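Local coordinates for protein adhesin YadA (Yersinia enterocolitica, PDB 1P9H) that binds collagen through its trimeric head domain and, as an outer membrane adhesin, promotes attachment to and invasion of eukaryotic cells, at residues Leu48-Gly54 against Ala62-Lys68; Ser92-Ser98 against Ala105-Asp111; Phe130-Ala136 against His144-Ala150; His152-Ile158 against Asp165-Ser171. All coordinates share one frame; numbering follows the deposited sequence. Where two conformers were deposited one is given.

Contact 1 (Leu48-Gly54 against Ala62-Lys68)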
loop_
_atom_site.group_PDB
_atom_site.type_symbol
_atom_site.label_atom_id
_atom_site.label_comp_id
_atom_site.label_asym_id
_atom_site.label_seq_id
_atom_site.Cartn_x
_atom_site.Cartn_y
_atom_site.Cartn_z
ATOM N N LEU A 48 -11.654 -17.235 -22.769
ATOM C CA LEU A 48 -10.828 -16.744 -21.671
ATOM C C LEU A 48 -9.778 -15.748 -22.145
ATOM O O LEU A 48 -8.853 -15.414 -21.406
ATOM C CB LEU A 48 -10.128 -17.911 -20.973
ATOM C CG LEU A 48 -11.007 -19.007 -20.367
ATOM C CD1 LEU A 48 -10.119 -20.025 -19.670
ATOM C CD2 LEU A 48 -11.999 -18.404 -19.385
ATOM N N ASN A 49 -9.917 -15.275 -23.376
ATOM C CA ASN A 49 -8.959 -14.324 -23.925
ATOM C C ASN A 49 -8.847 -13.040 -23.112
ATOM O O ASN A 49 -9.836 -12.538 -22.576
ATOM C CB ASN A 49 -9.326 -13.958 -25.366
ATOM C CG ASN A 49 -8.892 -15.009 -26.369
ATOM O OD1 ASN A 49 -9.085 -14.845 -27.573
ATOM N ND2 ASN A 49 -8.301 -16.091 -25.881
ATOM N N ALA A 50 -7.626 -12.524 -23.025
ATOM C CA ALA A 50 -7.365 -11.274 -22.328
ATOM C C ALA A 50 -7.676 -10.195 -23.354
ATOM O O ALA A 50 -7.691 -10.468 -24.557
ATOM C CB ALA A 50 -5.905 -11.201 -21.906
ATOM N N SER A 51 -7.920 -8.977 -22.890
ATOM C CA SER A 51 -8.252 -7.888 -23.791
ATOM C C SER A 51 -7.586 -6.568 -23.414
ATOM O O SER A 51 -7.941 -5.945 -22.415
ATOM C CB SER A 51 -9.774 -7.700 -23.827
ATOM O OG SER A 51 -10.144 -6.630 -24.677
ATOM N N ALA A 52 -6.611 -6.156 -24.220
ATOM C CA ALA A 52 -5.908 -4.894 -24.012
ATOM C C ALA A 52 -6.474 -3.944 -25.064
ATOM O O ALA A 52 -5.999 -3.907 -26.199
ATOM C CB ALA A 52 -4.409 -5.086 -24.214
ATOM N N LYS A 53 -7.499 -3.186 -24.683
ATOM C CA LYS A 53 -8.172 -2.266 -25.600
ATOM C C LYS A 53 -7.591 -0.865 -25.713
ATOM O O LYS A 53 -7.906 -0.132 -26.653
ATOM C CB LYS A 53 -9.646 -2.137 -25.215
ATOM C CG LYS A 53 -10.436 -3.429 -25.278
ATOM C CD LYS A 53 -11.893 -3.165 -24.939
ATOM C CE LYS A 53 -12.731 -4.423 -25.026
ATOM N NZ LYS A 53 -14.167 -4.117 -24.769
ATOM N N GLY A 54 -6.755 -0.478 -24.761
ATOM C CA GLY A 54 -6.190 0.853 -24.818
ATOM C C GLY A 54 -4.798 0.893 -25.401
ATOM O O GLY A 54 -4.056 -0.090 -25.332
ATOM N N ALA A 62 -6.545 -14.898 -17.739
ATOM C CA ALA A 62 -7.855 -15.303 -18.227
ATOM C C ALA A 62 -8.872 -14.180 -18.046
ATOM O O ALA A 62 -9.057 -13.675 -16.940
ATOM C CB ALA A 62 -8.325 -16.549 -17.487
ATOM N N THR A 63 -9.488 -13.791 -19.167
ATOM C CA THR A 63 -10.501 -12.730 -19.284
ATOM C C THR A 63 -10.123 -11.348 -18.753
ATOM O O THR A 63 -10.982 -10.482 -18.591
ATOM C CB THR A 63 -11.859 -13.140 -18.642
ATOM O OG1 THR A 63 -11.704 -13.342 -17.232
ATOM C CG2 THR A 63 -12.383 -14.416 -19.289
ATOM N N ALA A 64 -8.835 -11.128 -18.523
ATOM C CA ALA A 64 -8.354 -9.854 -17.992
ATOM C C ALA A 64 -8.615 -8.763 -19.032
ATOM O O ALA A 64 -8.497 -9.011 -20.232
ATOM C CB ALA A 64 -6.864 -9.936 -17.693
ATOM N N GLU A 65 -8.983 -7.565 -18.586
ATOM C CA GLU A 65 -9.219 -6.476 -19.526
ATOM C C GLU A 65 -8.720 -5.120 -19.048
ATOM O O GLU A 65 -9.023 -4.689 -17.934
ATOM C CB GLU A 65 -10.711 -6.340 -19.879
ATOM C CG GLU A 65 -10.959 -5.215 -20.902
ATOM C CD GLU A 65 -12.418 -5.027 -21.280
ATOM O OE1 GLU A 65 -13.101 -6.029 -21.553
ATOM O OE2 GLU A 65 -12.873 -3.864 -21.324
ATOM N N ALA A 66 -7.939 -4.468 -19.904
ATOM C CA ALA A 66 -7.422 -3.124 -19.656
ATOM C C ALA A 66 -8.161 -2.352 -20.746
ATOM O O ALA A 66 -7.811 -2.438 -21.922
ATOM C CB ALA A 66 -5.913 -3.077 -19.885
ATOM N N ALA A 67 -9.187 -1.608 -20.344
ATOM C CA ALA A 67 -10.050 -0.896 -21.283
ATOM C C ALA A 67 -9.593 0.405 -21.920
ATOM O O ALA A 67 -9.981 0.704 -23.051
ATOM C CB ALA A 67 -11.415 -0.678 -20.632
ATOM N N LYS A 68 -8.785 1.187 -21.219
ATOM C CA LYS A 68 -8.364 2.463 -21.774
ATOM C C LYS A 68 -6.863 2.689 -21.817
ATOM O O LYS A 68 -6.074 1.828 -21.419
ATOM C CB LYS A 68 -9.058 3.601 -21.016
ATOM C CG LYS A 68 -10.581 3.571 -21.157
ATOM C CD LYS A 68 -11.252 4.753 -20.481
ATOM C CE LYS A 68 -12.758 4.718 -20.707
ATOM N NZ LYS A 68 -13.452 5.883 -20.092
HETATM O O HOH W 1 -10.919 -10.175 -21.475
HETATM O O HOH W 2 -15.447 -5.361 -22.644
#
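Lys53 and Glu65 meet through stretched side chains. Lys53 turns CG away from its own carbonyl carbon (chi1 -61°), and Glu65 turns CG away from its backbone N (chi1 -178°). They sit on successive coils of the left-handed parallel beta-roll, where strand 51-52 pairs with strand 65-66. The lysine chain crosses the glutamate end at a slant, and a long salt bridge of 3.7 Å joins Lys53 NZ to Glu65 OE2. Ser51 CB packs on Glu65 CG on the same face of the sheet. Ala52 and Ala66 point to the other face, where Ala52 touches Ser57.

Three backbone bonds form a parallel ladder. Ser51 N donates to Ala64 O, Ser51 O accepts from Ala66 N, and Lys53 N donates to Ala66 O. The Thr63 end departs from it: Thr63 N reaches Leu48 O at 2.8 Å, but from above the carbonyl plane. Beside it, Leu48 CB rests 4.2 Å from Ala62 CB. Leu48 also packs on Leu19 of the second subunit, so this end of the contact lies at the trimer interface. A water gives hydrogen bonds to Asn49 O and Ala64 O. A second water accepts from Lys53 NZ at 2.8 Å and donates to Glu65 OE1 at 2.7 Å.

Contact 2 (Ser92-Ser98 against Ala105-Asp111)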
loop_
_atom_site.group_PDB
_atom_site.type_symbol
_atom_site.label_atom_id
_atom_site.label_comp_id
_atom_site.label_asym_id
_atom_site.label_seq_id
_atom_site.Cartn_x
_atom_site.Cartn_y
_atom_site.Cartn_z
ATOM N N SER A 92 -9.911 -8.254 -9.468
ATOM C CA SER A 92 -9.569 -6.918 -8.983
ATOM C C SER A 92 -10.074 -5.914 -10.016
ATOM O O SER A 92 -9.955 -6.147 -11.218
ATOM C CB SER A 92 -8.050 -6.790 -8.827
ATOM O OG SER A 92 -7.684 -5.500 -8.364
ATOM N N LYS A 93 -10.637 -4.796 -9.562
ATOM C CA LYS A 93 -11.153 -3.814 -10.499
ATOM C C LYS A 93 -10.905 -2.353 -10.153
ATOM O O LYS A 93 -11.274 -1.866 -9.082
ATOM C CB LYS A 93 -12.647 -4.062 -10.769
ATOM C CG LYS A 93 -13.557 -4.105 -9.560
ATOM C CD LYS A 93 -14.973 -4.514 -9.986
ATOM C CE LYS A 93 -15.974 -4.416 -8.845
ATOM N NZ LYS A 93 -15.703 -5.405 -7.765
ATOM N N ALA A 94 -10.237 -1.674 -11.077
ATOM C CA ALA A 94 -9.931 -0.255 -10.963
ATOM C C ALA A 94 -11.016 0.353 -11.843
ATOM O O ALA A 94 -10.945 0.286 -13.072
ATOM C CB ALA A 94 -8.542 0.028 -11.525
ATOM N N LEU A 95 -12.019 0.941 -11.197
ATOM C CA LEU A 95 -13.195 1.483 -11.876
ATOM C C LEU A 95 -13.212 2.938 -12.315
ATOM O O LEU A 95 -14.256 3.444 -12.727
ATOM C CB LEU A 95 -14.420 1.225 -11.000
ATOM C CG LEU A 95 -14.631 -0.231 -10.581
ATOM C CD1 LEU A 95 -15.809 -0.321 -9.622
ATOM C CD2 LEU A 95 -14.865 -1.089 -11.807
ATOM N N GLY A 96 -12.076 3.613 -12.231
ATOM C CA GLY A 96 -12.032 5.000 -12.643
ATOM C C GLY A 96 -10.636 5.373 -13.083
ATOM O O GLY A 96 -9.694 4.614 -12.868
ATOM N N ASP A 97 -10.498 6.537 -13.707
ATOM C CA ASP A 97 -9.190 6.979 -14.161
ATOM C C ASP A 97 -8.189 7.009 -13.013
ATOM O O ASP A 97 -8.525 7.390 -11.890
ATOM C CB ASP A 97 -9.274 8.379 -14.778
ATOM C CG ASP A 97 -10.101 8.415 -16.046
ATOM O OD1 ASP A 97 -10.356 7.342 -16.636
ATOM O OD2 ASP A 97 -10.486 9.530 -16.463
ATOM N N SER A 98 -6.964 6.582 -13.309
ATOM C CA SER A 98 -5.864 6.585 -12.350
ATOM C C SER A 98 -6.013 5.720 -11.101
ATOM O O SER A 98 -5.113 5.686 -10.269
ATOM C CB SER A 98 -5.564 8.021 -11.920
ATOM O OG SER A 98 -5.309 8.839 -13.050
ATOM N N ALA A 105 -10.320 -9.444 -5.597
ATOM C CA ALA A 105 -11.584 -8.745 -5.389
ATOM C C ALA A 105 -11.450 -7.358 -4.769
ATOM O O ALA A 105 -12.360 -6.890 -4.079
ATOM C CB ALA A 105 -12.517 -9.610 -4.540
ATOM N N SER A 106 -10.318 -6.705 -5.007
ATOM C CA SER A 106 -10.105 -5.358 -4.496
ATOM C C SER A 106 -10.783 -4.409 -5.483
ATOM O O SER A 106 -10.835 -4.690 -6.682
ATOM C CB SER A 106 -8.605 -5.063 -4.377
ATOM O OG SER A 106 -7.922 -5.319 -5.591
ATOM N N THR A 107 -11.308 -3.293 -4.984
ATOM C CA THR A 107 -12.019 -2.339 -5.830
ATOM C C THR A 107 -11.681 -0.892 -5.496
ATOM O O THR A 107 -11.612 -0.516 -4.327
ATOM C CB THR A 107 -13.546 -2.516 -5.678
ATOM O OG1 THR A 107 -13.896 -3.882 -5.921
ATOM C CG2 THR A 107 -14.293 -1.624 -6.659
ATOM N N ALA A 108 -11.485 -0.077 -6.527
ATOM C CA ALA A 108 -11.167 1.329 -6.317
ATOM C C ALA A 108 -11.781 2.234 -7.369
ATOM O O ALA A 108 -11.684 1.971 -8.569
ATOM C CB ALA A 108 -9.649 1.535 -6.292
ATOM N N GLN A 109 -12.425 3.302 -6.912
ATOM C CA GLN A 109 -13.031 4.269 -7.814
ATOM C C GLN A 109 -11.947 5.232 -8.278
ATOM O O GLN A 109 -10.791 5.115 -7.870
ATOM C CB GLN A 109 -14.141 5.044 -7.102
ATOM C CG GLN A 109 -15.356 4.206 -6.747
ATOM C CD GLN A 109 -15.969 3.540 -7.961
ATOM O OE1 GLN A 109 -16.190 4.181 -8.988
ATOM N NE2 GLN A 109 -16.253 2.247 -7.848
ATOM N N LYS A 110 -12.323 6.184 -9.124
ATOM C CA LYS A 110 -11.374 7.164 -9.647
ATOM C C LYS A 110 -10.401 7.745 -8.622
ATOM O O LYS A 110 -10.797 8.145 -7.527
ATOM C CB LYS A 110 -12.130 8.311 -10.325
ATOM C CG LYS A 110 -11.222 9.403 -10.871
ATOM C CD LYS A 110 -12.014 10.477 -11.604
ATOM C CE LYS A 110 -11.095 11.581 -12.104
ATOM N NZ LYS A 110 -11.830 12.603 -12.898
ATOM N N ASP A 111 -9.125 7.787 -9.001
ATOM C CA ASP A 111 -8.053 8.330 -8.169
ATOM C C ASP A 111 -7.905 7.673 -6.803
ATOM O O ASP A 111 -7.269 8.229 -5.907
ATOM C CB ASP A 111 -8.235 9.840 -7.977
ATOM C CG ASP A 111 -8.177 10.608 -9.285
ATOM O OD1 ASP A 111 -7.612 10.081 -10.267
ATOM O OD2 ASP A 111 -8.688 11.747 -9.326
HETATM O O HOH W 3 -13.249 -6.368 -7.162
HETATM O O HOH W 4 -17.002 4.016 -11.909
HETATM O O HOH W 5 -9.314 11.758 -14.989
HETATM O O HOH W 6 -7.197 10.950 -12.736
#
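Lys93 N donates to Ser106 O at 2.9 Å and starts a parallel ladder between two neighbouring coils of the beta-roll. Ala108 N donates to Lys93 O, and Leu95 N to Ala108 O. Further on, Asp111 N donates to Asp97 O at 3.0 Å. Gly96 lies 3.8 Å from Lys110, CA to CA, and its buried N has no partner in the model.

The buried side is tightly packed. Ala94 and Ala108 touch Thr101 of strand 100-102. In one of the two conformers of Ser92, its OG lies 2.8 Å from Ser106 OG. Each hydroxyl has a further partner: Thr101 OG1 for Ser92 and the carbonyl oxygen of Gly103 for Ser106.

The other face is looser and wetter. Lys93 bends at its last torsion (chi4 -67°), which brings NZ to 3.0 Å from Thr107 OG1. One water accepts from Lys93 NZ at 2.7 Å and from Thr107 OG1 at 2.9 Å, and donates to Ser106 O. Leu95 CD1 lies against Thr107 CG2 at 3.6 Å.

The far end is separate. There a water links Ser98 OG to Asp111 OD1, and these two residues pack on Ala117 and Phe130 of the third subunit. Asp97 directs OD1 to Val83 N, while its OD2 is 4.9 Å from Lys110 NZ.

The chemistry is therefore divided. The backbone ladder joins the strands, alanines and serines fill the inner face, and water links Lys93 with Thr107 and Ser106 on the outer one.

Contact 3 (Phe130-Ala136 against His144-Ala150)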
loop_
_atom_site.group_PDB
_atom_site.type_symbol
_atom_site.label_atom_id
_atom_site.label_comp_id
_atom_site.label_asym_id
_atom_site.label_seq_id
_atom_site.Cartn_x
_atom_site.Cartn_y
_atom_site.Cartn_z
ATOM N N PHE A 130 -7.076 -6.273 4.424
ATOM C CA PHE A 130 -8.112 -7.205 4.015
ATOM C C PHE A 130 -9.476 -6.658 4.432
ATOM O O PHE A 130 -9.692 -6.327 5.595
ATOM C CB PHE A 130 -7.860 -8.572 4.660
ATOM C CG PHE A 130 -8.828 -9.638 4.230
ATOM C CD1 PHE A 130 -10.075 -9.750 4.834
ATOM C CD2 PHE A 130 -8.490 -10.530 3.217
ATOM C CE1 PHE A 130 -10.976 -10.739 4.434
ATOM C CE2 PHE A 130 -9.383 -11.521 2.811
ATOM C CZ PHE A 130 -10.627 -11.625 3.421
ATOM N N ASN A 131 -10.383 -6.551 3.467
ATOM C CA ASN A 131 -11.738 -6.060 3.707
ATOM C C ASN A 131 -11.821 -4.631 4.249
ATOM O O ASN A 131 -12.814 -4.258 4.877
ATOM C CB ASN A 131 -12.484 -7.015 4.648
ATOM C CG ASN A 131 -13.983 -6.789 4.636
ATOM O OD1 ASN A 131 -14.594 -6.684 3.570
ATOM N ND2 ASN A 131 -14.585 -6.720 5.818
ATOM N N SER A 132 -10.783 -3.833 4.016
ATOM C CA SER A 132 -10.795 -2.440 4.456
ATOM C C SER A 132 -11.783 -1.697 3.559
ATOM O O SER A 132 -11.929 -2.029 2.378
ATOM C CB SER A 132 -9.392 -1.823 4.345
ATOM O OG SER A 132 -8.871 -1.918 3.030
ATOM N N LYS A 133 -12.464 -0.697 4.111
ATOM C CA LYS A 133 -13.460 0.048 3.348
ATOM C C LYS A 133 -13.415 1.557 3.574
ATOM O O LYS A 133 -13.749 2.043 4.654
ATOM C CB LYS A 133 -14.868 -0.449 3.705
ATOM C CG LYS A 133 -15.123 -1.927 3.452
ATOM C CD LYS A 133 -16.483 -2.326 4.019
ATOM C CE LYS A 133 -16.763 -3.811 3.843
ATOM N NZ LYS A 133 -16.920 -4.183 2.411
ATOM N N ALA A 134 -13.000 2.291 2.547
ATOM C CA ALA A 134 -12.943 3.748 2.600
ATOM C C ALA A 134 -14.159 4.193 1.797
ATOM O O ALA A 134 -14.040 4.614 0.643
ATOM C CB ALA A 134 -11.659 4.246 1.951
ATOM N N ASP A 135 -15.331 4.088 2.416
ATOM C CA ASP A 135 -16.592 4.418 1.757
ATOM C C ASP A 135 -16.845 5.890 1.480
ATOM O O ASP A 135 -17.533 6.229 0.516
ATOM C CB ASP A 135 -17.769 3.852 2.554
ATOM C CG ASP A 135 -17.866 2.338 2.466
ATOM O OD1 ASP A 135 -17.093 1.722 1.700
ATOM O OD2 ASP A 135 -18.726 1.761 3.162
ATOM N N ALA A 136 -16.316 6.766 2.323
ATOM C CA ALA A 136 -16.501 8.193 2.111
ATOM C C ALA A 136 -15.443 8.646 1.116
ATOM O O ALA A 136 -14.311 8.168 1.147
ATOM C CB ALA A 136 -16.349 8.948 3.426
ATOM N N HIS A 144 -7.217 -4.382 8.778
ATOM C CA HIS A 144 -8.241 -5.376 8.479
ATOM C C HIS A 144 -9.620 -4.886 8.913
ATOM O O HIS A 144 -9.826 -4.516 10.067
ATOM C CB HIS A 144 -7.937 -6.692 9.196
ATOM C CG HIS A 144 -9.118 -7.608 9.287
ATOM N ND1 HIS A 144 -9.717 -7.933 10.485
ATOM C CD2 HIS A 144 -9.826 -8.249 8.326
ATOM C CE1 HIS A 144 -10.743 -8.734 10.260
ATOM N NE2 HIS A 144 -10.831 -8.942 8.958
ATOM N N SER A 145 -10.560 -4.901 7.975
ATOM C CA SER A 145 -11.930 -4.479 8.229
ATOM C C SER A 145 -12.073 -3.085 8.831
ATOM O O SER A 145 -13.028 -2.809 9.560
ATOM C CB SER A 145 -12.644 -5.516 9.101
ATOM O OG SER A 145 -12.870 -6.707 8.357
ATOM N N SER A 146 -11.116 -2.207 8.533
ATOM C CA SER A 146 -11.197 -0.829 9.002
ATOM C C SER A 146 -12.313 -0.232 8.154
ATOM O O SER A 146 -12.532 -0.664 7.019
ATOM C CB SER A 146 -9.869 -0.091 8.776
ATOM O OG SER A 146 -9.411 -0.207 7.441
ATOM N N HIS A 147 -13.020 0.763 8.675
ATOM C CA HIS A 147 -14.140 1.287 7.918
ATOM C C HIS A 147 -14.512 2.733 8.185
ATOM O O HIS A 147 -14.739 3.129 9.330
ATOM C CB HIS A 147 -15.350 0.376 8.184
ATOM C CG HIS A 147 -16.618 0.818 7.523
ATOM N ND1 HIS A 147 -16.667 1.281 6.227
ATOM C CD2 HIS A 147 -17.899 0.805 7.965
ATOM C CE1 HIS A 147 -17.922 1.532 5.897
ATOM N NE2 HIS A 147 -18.690 1.251 6.933
ATOM N N VAL A 148 -14.545 3.521 7.116
ATOM C CA VAL A 148 -14.967 4.910 7.201
ATOM C C VAL A 148 -16.296 4.928 6.456
ATOM O O VAL A 148 -16.335 4.744 5.236
ATOM C CB VAL A 148 -13.985 5.875 6.506
ATOM C CG1 VAL A 148 -14.529 7.307 6.586
ATOM C CG2 VAL A 148 -12.617 5.800 7.172
ATOM N N ALA A 149 -17.385 5.116 7.194
ATOM C CA ALA A 149 -18.714 5.141 6.598
ATOM C C ALA A 149 -18.830 6.262 5.569
ATOM O O ALA A 149 -18.183 7.302 5.692
ATOM C CB ALA A 149 -19.764 5.302 7.684
ATOM N N ALA A 150 -19.673 6.044 4.563
ATOM C CA ALA A 150 -19.857 7.001 3.479
ATOM C C ALA A 150 -20.223 8.428 3.884
ATOM O O ALA A 150 -19.966 9.365 3.129
ATOM C CB ALA A 150 -20.893 6.462 2.493
HETATM O O HOH W 7 -14.355 -2.734 6.517
#
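Two adjacent coils of the beta-roll pair here, with strand 133-134 parallel to strand 147-148. Lys133 N donates to Ser146 O, and Val148 N donates to Lys133 O at 3.0 Å. That carbonyl has a second, weak donor in His147 ND1 at 3.4 Å. Lys133 O lies at the edge of the imidazole, near its plane. His147 sets CG opposite its backbone N (chi1 177°), which lays the ring along the neighbouring coil beside Lys133 CB.

Ahead of the strands, Ser145 N donates to Phe130 O. Asn131 ND2 reaches Ser145 OG at 3.1 Å in an almost straight bond of 172°, with the hydroxyl in the amide plane. The Phe130 and His144 side chains run side by side in the same direction, with Phe130 CD1 3.8 Å from His144 CD2. His144 ND1 is hydrogen-bonded to Asp160 OD2, and Phe130 packs on Asp111 of the second subunit.

One water donates to both Asn131 O and Ser146 O. At the other end, Ala136 CB meets Val148 CG1 at 4.0 Å. Ser132 and Ser146 hold equivalent positions one coil apart, and Phe130 and His144 do likewise with unlike rings, which fits the repeated coils of the YadA head.

Contact 4 (His152-Ile158 against Asp165-Ser171)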
loop_
_atom_site.group_PDB
_atom_site.type_symbol
_atom_site.label_atom_id
_atom_site.label_comp_id
_atom_site.label_asym_id
_atom_site.label_seq_id
_atom_site.Cartn_x
_atom_site.Cartn_y
_atom_site.Cartn_z
ATOM N N HIS A 152 -19.016 9.945 6.598
ATOM C CA HIS A 152 -17.957 10.506 7.429
ATOM C C HIS A 152 -16.879 11.120 6.544
ATOM O O HIS A 152 -15.773 10.593 6.414
ATOM C CB HIS A 152 -17.375 9.411 8.323
ATOM C CG HIS A 152 -18.369 8.845 9.287
ATOM N ND1 HIS A 152 -18.183 7.642 9.931
ATOM C CD2 HIS A 152 -19.565 9.318 9.711
ATOM C CE1 HIS A 152 -19.222 7.395 10.708
ATOM N NE2 HIS A 152 -20.077 8.397 10.592
ATOM N N GLY A 153 -17.227 12.248 5.935
ATOM C CA GLY A 153 -16.318 12.934 5.040
ATOM C C GLY A 153 -14.931 13.226 5.579
ATOM O O GLY A 153 -14.760 13.593 6.743
ATOM N N TYR A 154 -13.946 13.051 4.704
ATOM C CA TYR A 154 -12.539 13.300 4.995
ATOM C C TYR A 154 -12.002 12.671 6.273
ATOM O O TYR A 154 -11.064 13.190 6.875
ATOM C CB TYR A 154 -12.285 14.808 5.023
ATOM C CG TYR A 154 -12.737 15.505 3.763
ATOM C CD1 TYR A 154 -14.009 16.071 3.674
ATOM C CD2 TYR A 154 -11.909 15.568 2.646
ATOM C CE1 TYR A 154 -14.443 16.684 2.500
ATOM C CE2 TYR A 154 -12.333 16.174 1.468
ATOM C CZ TYR A 154 -13.599 16.732 1.402
ATOM O OH TYR A 154 -14.017 17.337 0.241
ATOM N N SER A 155 -12.578 11.546 6.678
ATOM C CA SER A 155 -12.132 10.886 7.899
ATOM C C SER A 155 -11.154 9.741 7.666
ATOM O O SER A 155 -10.911 9.328 6.531
ATOM C CB SER A 155 -13.339 10.400 8.702
ATOM O OG SER A 155 -14.097 11.510 9.154
ATOM N N ILE A 156 -10.594 9.238 8.760
ATOM C CA ILE A 156 -9.610 8.163 8.712
ATOM C C ILE A 156 -9.874 7.137 9.806
ATOM O O ILE A 156 -10.226 7.495 10.929
ATOM C CB ILE A 156 -8.174 8.712 8.941
ATOM C CG1 ILE A 156 -7.822 9.747 7.874
ATOM C CG2 ILE A 156 -7.159 7.575 8.942
ATOM C CD1 ILE A 156 -8.273 11.153 8.226
ATOM N N ALA A 157 -9.709 5.862 9.467
ATOM C CA ALA A 157 -9.864 4.776 10.429
ATOM C C ALA A 157 -8.535 4.029 10.389
ATOM O O ALA A 157 -8.094 3.602 9.322
ATOM C CB ALA A 157 -11.010 3.853 10.022
ATOM N N ILE A 158 -7.914 3.883 11.558
ATOM C CA ILE A 158 -6.619 3.222 11.696
ATOM C C ILE A 158 -6.661 2.023 12.638
ATOM O O ILE A 158 -7.009 2.170 13.810
ATOM C CB ILE A 158 -5.569 4.209 12.264
ATOM C CG1 ILE A 158 -5.379 5.382 11.303
ATOM C CG2 ILE A 158 -4.253 3.491 12.526
ATOM C CD1 ILE A 158 -4.515 6.488 11.869
ATOM N N ASP A 165 -16.911 7.347 13.569
ATOM C CA ASP A 165 -18.261 7.576 14.070
ATOM C C ASP A 165 -18.734 8.986 13.730
ATOM O O ASP A 165 -19.827 9.396 14.128
ATOM C CB ASP A 165 -18.305 7.361 15.590
ATOM C CG ASP A 165 -17.556 8.437 16.365
ATOM O OD1 ASP A 165 -16.763 9.191 15.759
ATOM O OD2 ASP A 165 -17.759 8.522 17.597
ATOM N N ARG A 166 -17.917 9.718 12.979
ATOM C CA ARG A 166 -18.253 11.084 12.599
ATOM C C ARG A 166 -17.316 11.586 11.503
ATOM O O ARG A 166 -16.255 11.009 11.265
ATOM C CB ARG A 166 -18.148 12.002 13.822
ATOM C CG ARG A 166 -16.715 12.373 14.193
ATOM C CD ARG A 166 -16.606 12.933 15.603
ATOM N NE ARG A 166 -16.698 11.879 16.609
ATOM C CZ ARG A 166 -16.361 12.037 17.885
ATOM N NH1 ARG A 166 -15.913 13.210 18.310
ATOM N NH2 ARG A 166 -16.454 11.020 18.732
ATOM N N GLU A 167 -17.712 12.670 10.845
ATOM C CA GLU A 167 -16.911 13.258 9.779
ATOM C C GLU A 167 -15.727 14.020 10.375
ATOM O O GLU A 167 -15.686 14.268 11.583
ATOM C CB GLU A 167 -17.770 14.223 8.958
ATOM C CG GLU A 167 -18.110 15.509 9.700
ATOM C CD GLU A 167 -19.039 16.420 8.918
ATOM O OE1 GLU A 167 -19.103 16.294 7.677
ATOM O OE2 GLU A 167 -19.694 17.274 9.550
ATOM N N ASN A 168 -14.773 14.384 9.522
ATOM C CA ASN A 168 -13.597 15.148 9.937
ATOM C C ASN A 168 -12.918 14.556 11.161
ATOM O O ASN A 168 -12.530 15.287 12.075
ATOM C CB ASN A 168 -14.006 16.591 10.246
ATOM C CG ASN A 168 -14.567 17.312 9.038
ATOM O OD1 ASN A 168 -15.321 18.277 9.174
ATOM N ND2 ASN A 168 -14.194 16.858 7.850
ATOM N N SER A 169 -12.751 13.238 11.179
ATOM C CA SER A 169 -12.134 12.604 12.334
ATOM C C SER A 169 -11.170 11.481 11.996
ATOM O O SER A 169 -11.084 11.029 10.857
ATOM C CB SER A 169 -13.218 12.046 13.260
ATOM O OG SER A 169 -13.849 10.915 12.674
ATOM N N VAL A 170 -10.443 11.053 13.020
ATOM C CA VAL A 170 -9.499 9.950 12.924
ATOM C C VAL A 170 -9.891 8.995 14.044
ATOM O O VAL A 170 -9.878 9.372 15.216
ATOM C CB VAL A 170 -8.041 10.402 13.169
ATOM C CG1 VAL A 170 -7.114 9.188 13.152
ATOM C CG2 VAL A 170 -7.612 11.405 12.109
ATOM N N SER A 171 -10.259 7.771 13.687
ATOM C CA SER A 171 -10.633 6.791 14.695
ATOM C C SER A 171 -9.565 5.724 14.835
ATOM O O SER A 171 -9.078 5.189 13.838
ATOM C CB SER A 171 -11.947 6.105 14.331
ATOM O OG SER A 171 -12.168 5.011 15.210
HETATM O O HOH W 8 -19.232 14.331 5.864
#
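The imidazole of His152 has the backbone of Arg166 over one face, with Arg166 N 3.4 Å above the ring centre. Asp165 C lies over the same face, 3.4 Å from His152 CE1. His152 ND1 is hydrogen-bonded to Thr164 OG1. The guanidinium of Arg166 meets the Asp165 carboxylate at its edge: NE goes to OD1 and NH2 to OD2, at 2.8 and 3.0 Å.

The segments belong to the last strand pair of this chain's inner sheet in the beta-roll. A type II turn from His152 to Ser155 leads into strand 156-158. Gly153 O accepts from Asn168 N, and Ser155 OG accepts from Ser169 N at 3.0 Å. Ile156 N donates to Ser169 O, Ser171 N to Ile156 O, and Ile158 N to Ser171 O. Val170 CG2 packs on Ile156 CD1 at 3.9 Å.

Strand 169-171 pairs onward with a strand of the third subunit. Salt bridges join Arg166 NH1 to Asp192 OD2 and Asp165 OD2 to Lys189 NZ, both partners being on the second subunit. Each of the paired groups thus also meets an opposite charge on that subunit, and the Asp165-Arg166 ion pair lies at a subunit interface.

Overall arrangement
From the N terminus the four contacts follow in series; none nests in or crosses another. Each closes a connection of six or seven residues, completing a coil of the left-handed roll. In contacts 1, 2 and 3 the paired strands belong to one parallel sheet, and the connection carries a strand of the second sheet. Contact 4 instead joins the last two strands of that second sheet. Centres of contacts 1 and 2 lie 15 Å apart, as do those of 2 and 3. Contacts 3 and 4 touch: Val148 CG1 packs 3.9 Å from Ser155 CB, where strand 147-148 of one sheet packs beside strand 156-158 of the other. Contacts 1 and 4 lie on opposite sides of the chain's centre, 37 Å apart between centres.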